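Local coordinates for protein putative ABC transporter subunit, substrate-binding component (PDB 4EVQ) that binds 4-hydroxybenzoate as the solute-binding component of an ABC transporter, probably delivering lignin-derived aromatic acids for uptake, at residues V193-A203 against K221-L231. Residues are numbered along the deposited sequence; the frame is centred on the assembly and turned at random.
Sequences VEFQSALAEIA and KFIKDYAAANL. With SO4 (sulfate ion), chain F.
Val193 meets Lys221 where two neighbouring helices of a periplasmic binding protein's alpha/beta lobe lie side by side, showing how a charged network can border an apolar helix-helix seam. The helices, 196-203 and 221-228, cross at -45° and are joined in sequence through strand 209-213. Lys221, its CG anti to the backbone N (chi1 -171°), crosses the Val193 side chain at about a right angle, CD against CG2, and bends at its end, so that Lys221 NZ makes a 2.8 Å hydrogen bond to Val193 O; Lys221 NZ also forms a salt bridge with Asp225 OD2 at 2.9 Å, on the syn lone pair. One water links Lys221 NZ to Glu194 OE1, and another joins Phe195 N to Asp225 OD2. A methionine in place of Lys221 would probably leave Val193 O and the Asp225 carboxylate without their shared cationic partner. Phe195 next receives the edge of Phe222 on one face, a T-shaped pair with planes at 88°, while Asp225 OD2 lies at the ring's edge, in its plane; Phe214 packs against both rings. One turn on, Leu199 forks: CD1 rests on Asp225 O, and Leu199 CD2 reaches Tyr226 CD2 at 3.6 Å. Ile202 CG2 then touches Leu231 CD1, and finally Ala203 CB meets Leu231 CD2 at 3.8 Å.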
loop_
_atom_site.group_PDB
_atom_site.type_symbol
_atom_site.label_atom_id
_atom_site.label_comp_id
_atom_site.label_asym_id
_atom_site.label_seq_id
_atom_site.Cartn_x
_atom_site.Cartn_y
_atom_site.Cartn_z
ATOM N N VAL A 193 -13.108 15.894 1.240
ATOM C CA VAL A 193 -11.909 16.674 1.004
ATOM C C VAL A 193 -12.077 18.146 1.394
ATOM O O VAL A 193 -11.378 19.021 0.898
ATOM C CB VAL A 193 -11.410 16.537 -0.403
ATOM C CG1 VAL A 193 -11.083 15.088 -0.711
ATOM C CG2 VAL A 193 -12.457 17.002 -1.436
ATOM N N GLU A 194 -12.945 18.385 2.354
ATOM C CA GLU A 194 -13.053 19.736 2.938
ATOM C C GLU A 194 -12.132 19.779 4.124
ATOM O O GLU A 194 -12.423 19.204 5.174
ATOM C CB GLU A 194 -14.484 20.053 3.363
ATOM C CG GLU A 194 -15.433 20.194 2.230
ATOM C CD GLU A 194 -15.011 21.291 1.266
ATOM O OE1 GLU A 194 -14.472 22.323 1.697
ATOM O OE2 GLU A 194 -15.219 21.081 0.053
ATOM N N PHE A 195 -10.999 20.439 3.923
ATOM C CA PHE A 195 -9.934 20.415 4.890
ATOM C C PHE A 195 -9.685 21.717 5.637
ATOM O O PHE A 195 -8.879 21.761 6.586
ATOM C CB PHE A 195 -8.628 20.050 4.179
ATOM C CG PHE A 195 -8.623 18.682 3.514
ATOM C CD1 PHE A 195 -8.904 17.538 4.220
ATOM C CD2 PHE A 195 -8.317 18.562 2.187
ATOM C CE1 PHE A 195 -8.841 16.269 3.606
ATOM C CE2 PHE A 195 -8.257 17.315 1.561
ATOM C CZ PHE A 195 -8.508 16.187 2.286
ATOM N N GLN A 196 -10.313 22.803 5.211
ATOM C CA GLN A 196 -9.932 24.106 5.778
ATOM C C GLN A 196 -10.171 24.201 7.276
ATOM O O GLN A 196 -9.356 24.767 7.993
ATOM C CB GLN A 196 -10.652 25.233 5.042
ATOM C CG GLN A 196 -10.122 25.495 3.644
ATOM C CD GLN A 196 -10.744 26.727 3.037
ATOM O OE1 GLN A 196 -11.393 27.514 3.742
ATOM N NE2 GLN A 196 -10.548 26.917 1.731
ATOM N N SER A 197 -11.275 23.670 7.771
ATOM C CA SER A 197 -11.503 23.760 9.195
ATOM C C SER A 197 -10.464 22.949 9.994
ATOM O O SER A 197 -10.077 23.352 11.084
ATOM C CB SER A 197 -12.944 23.422 9.561
ATOM O OG SER A 197 -13.251 22.092 9.217
ATOM N N ALA A 198 -10.034 21.801 9.463
ATOM C CA ALA A 198 -8.978 21.066 10.122
ATOM C C ALA A 198 -7.673 21.843 10.146
ATOM O O ALA A 198 -6.961 21.819 11.127
ATOM C CB ALA A 198 -8.766 19.715 9.425
ATOM N N LEU A 199 -7.371 22.553 9.062
ATOM C CA LEU A 199 -6.189 23.388 8.999
ATOM C C LEU A 199 -6.250 24.563 9.983
ATOM O O LEU A 199 -5.246 24.865 10.626
ATOM C CB LEU A 199 -5.965 23.872 7.585
ATOM C CG LEU A 199 -5.685 22.733 6.581
ATOM C CD1 LEU A 199 -5.710 23.268 5.164
ATOM C CD2 LEU A 199 -4.426 21.993 6.841
ATOM N N ALA A 200 -7.431 25.157 10.158
ATOM C CA ALA A 200 -7.580 26.221 11.153
ATOM C C ALA A 200 -7.395 25.674 12.557
ATOM O O ALA A 200 -6.770 26.301 13.402
ATOM C CB ALA A 200 -8.952 26.863 11.019
ATOM N N GLU A 201 -7.885 24.465 12.807
ATOM C CA GLU A 201 -7.682 23.841 14.105
ATOM C C GLU A 201 -6.220 23.539 14.348
ATOM O O GLU A 201 -5.691 23.810 15.413
ATOM C CB GLU A 201 -8.540 22.567 14.265
ATOM C CG GLU A 201 -8.505 22.035 15.687
ATOM C CD GLU A 201 -9.299 20.784 15.918
ATOM O OE1 GLU A 201 -10.036 20.348 15.014
ATOM O OE2 GLU A 201 -9.209 20.251 17.054
ATOM N N ILE A 202 -5.545 22.975 13.354
ATOM C CA ILE A 202 -4.105 22.766 13.443
ATOM C C ILE A 202 -3.371 24.050 13.793
ATOM O O ILE A 202 -2.552 24.048 14.700
ATOM C CB ILE A 202 -3.578 22.208 12.122
ATOM C CG1 ILE A 202 -3.957 20.717 12.020
ATOM C CG2 ILE A 202 -2.025 22.348 12.033
ATOM C CD1 ILE A 202 -3.860 20.154 10.621
ATOM N N ALA A 203 -3.664 25.146 13.085
ATOM C CA ALA A 203 -2.988 26.414 13.425
ATOM C C ALA A 203 -3.189 26.773 14.897
ATOM O O ALA A 203 -2.255 27.180 15.602
ATOM C CB ALA A 203 -3.473 27.525 12.506
ATOM N N LYS A 221 -5.304 17.378 -2.990
ATOM C CA LYS A 221 -6.036 18.511 -2.482
ATOM C C LYS A 221 -5.559 18.894 -1.115
ATOM O O LYS A 221 -5.407 20.087 -0.826
ATOM C CB LYS A 221 -7.537 18.258 -2.527
ATOM C CG LYS A 221 -8.352 19.532 -2.206
ATOM C CD LYS A 221 -9.806 19.256 -2.440
ATOM C CE LYS A 221 -10.619 20.552 -2.271
ATOM N NZ LYS A 221 -10.519 21.036 -0.880
ATOM N N PHE A 222 -5.280 17.939 -0.262
ATOM C CA PHE A 222 -4.781 18.218 1.078
ATOM C C PHE A 222 -3.474 18.969 0.981
ATOM O O PHE A 222 -3.254 19.962 1.692
ATOM C CB PHE A 222 -4.618 16.940 1.910
ATOM C CG PHE A 222 -4.191 17.229 3.296
ATOM C CD1 PHE A 222 -5.113 17.603 4.250
ATOM C CD2 PHE A 222 -2.864 17.169 3.650
ATOM C CE1 PHE A 222 -4.710 17.958 5.554
ATOM C CE2 PHE A 222 -2.461 17.514 4.934
ATOM C CZ PHE A 222 -3.377 17.885 5.879
ATOM N N ILE A 223 -2.561 18.516 0.159
ATOM C CA ILE A 223 -1.252 19.156 0.012
ATOM C C ILE A 223 -1.420 20.599 -0.430
ATOM O O ILE A 223 -0.786 21.497 0.114
ATOM C CB ILE A 223 -0.383 18.358 -0.995
ATOM C CG1 ILE A 223 0.048 17.032 -0.361
ATOM C CG2 ILE A 223 0.808 19.177 -1.500
ATOM C CD1 ILE A 223 0.625 16.101 -1.353
ATOM N N LYS A 224 -2.265 20.824 -1.431
ATOM C CA LYS A 224 -2.525 22.172 -1.949
ATOM C C LYS A 224 -3.112 23.046 -0.863
ATOM O O LYS A 224 -2.633 24.186 -0.626
ATOM C CB LYS A 224 -3.462 22.078 -3.154
ATOM C CG LYS A 224 -2.760 21.478 -4.369
ATOM C CD LYS A 224 -3.510 21.551 -5.705
ATOM C CE LYS A 224 -2.473 21.277 -6.859
ATOM N NZ LYS A 224 -2.918 21.362 -8.292
ATOM N N ASP A 225 -4.110 22.543 -0.167
ATOM C CA ASP A 225 -4.804 23.328 0.851
ATOM C C ASP A 225 -3.854 23.610 2.015
ATOM O O ASP A 225 -3.841 24.721 2.584
ATOM C CB ASP A 225 -6.064 22.658 1.354
ATOM C CG ASP A 225 -7.171 22.582 0.305
ATOM O OD1 ASP A 225 -7.066 23.279 -0.725
ATOM O OD2 ASP A 225 -8.135 21.815 0.558
ATOM N N TYR A 226 -3.072 22.629 2.427
ATOM C CA TYR A 226 -2.137 22.783 3.543
ATOM C C TYR A 226 -1.123 23.898 3.237
ATOM O O TYR A 226 -0.858 24.756 4.077
ATOM C CB TYR A 226 -1.448 21.443 3.794
ATOM C CG TYR A 226 -0.592 21.393 5.033
ATOM C CD1 TYR A 226 0.686 21.929 5.050
ATOM C CD2 TYR A 226 -1.060 20.824 6.198
ATOM C CE1 TYR A 226 1.471 21.839 6.192
ATOM C CE2 TYR A 226 -0.293 20.755 7.345
ATOM C CZ TYR A 226 0.983 21.282 7.326
ATOM O OH TYR A 226 1.761 21.190 8.457
ATOM N N ALA A 227 -0.550 23.891 2.041
ATOM C CA ALA A 227 0.424 24.901 1.645
ATOM C C ALA A 227 -0.270 26.247 1.624
ATOM O O ALA A 227 0.309 27.258 2.077
ATOM C CB ALA A 227 1.020 24.596 0.293
ATOM N N ALA A 228 -1.493 26.321 1.147
ATOM C CA ALA A 228 -2.155 27.634 1.033
ATOM C C ALA A 228 -2.483 28.216 2.368
ATOM O O ALA A 228 -2.669 29.455 2.473
ATOM C CB ALA A 228 -3.393 27.512 0.196
ATOM N N ALA A 229 -2.549 27.417 3.409
ATOM C CA ALA A 229 -2.790 27.896 4.757
ATOM C C ALA A 229 -1.584 28.570 5.396
ATOM O O ALA A 229 -1.724 29.192 6.461
ATOM C CB ALA A 229 -3.320 26.769 5.639
ATOM N N ASN A 230 -0.405 28.446 4.798
ATOM C CA ASN A 230 0.761 29.195 5.288
ATOM C C ASN A 230 1.026 28.972 6.783
ATOM O O ASN A 230 1.176 29.930 7.569
ATOM C CB ASN A 230 0.561 30.687 5.009
ATOM C CG ASN A 230 0.524 30.994 3.532
ATOM O OD1 ASN A 230 1.309 30.456 2.754
ATOM N ND2 ASN A 230 -0.384 31.878 3.136
ATOM N N LEU A 231 1.096 27.703 7.173
ATOM C CA LEU A 231 1.071 27.321 8.570
ATOM C C LEU A 231 2.432 27.449 9.243
ATOM O O LEU A 231 2.492 27.577 10.464
ATOM C CB LEU A 231 0.595 25.864 8.686
ATOM C CG LEU A 231 -0.864 25.627 8.352
ATOM C CD1 LEU A 231 -1.085 24.109 8.248
ATOM C CD2 LEU A 231 -1.780 26.230 9.385
HETATM S S SO4 F . -4.726 25.072 -7.013
HETATM O O1 SO4 F . -5.217 26.326 -7.579
HETATM O O2 SO4 F . -5.811 24.258 -6.475
HETATM O O3 SO4 F . -3.816 25.352 -5.897
HETATM O O4 SO4 F . -3.968 24.294 -8.002
HETATM O O HOH W 1 -12.363 23.080 -0.077
HETATM O O HOH W 2 -10.368 22.386 1.980
#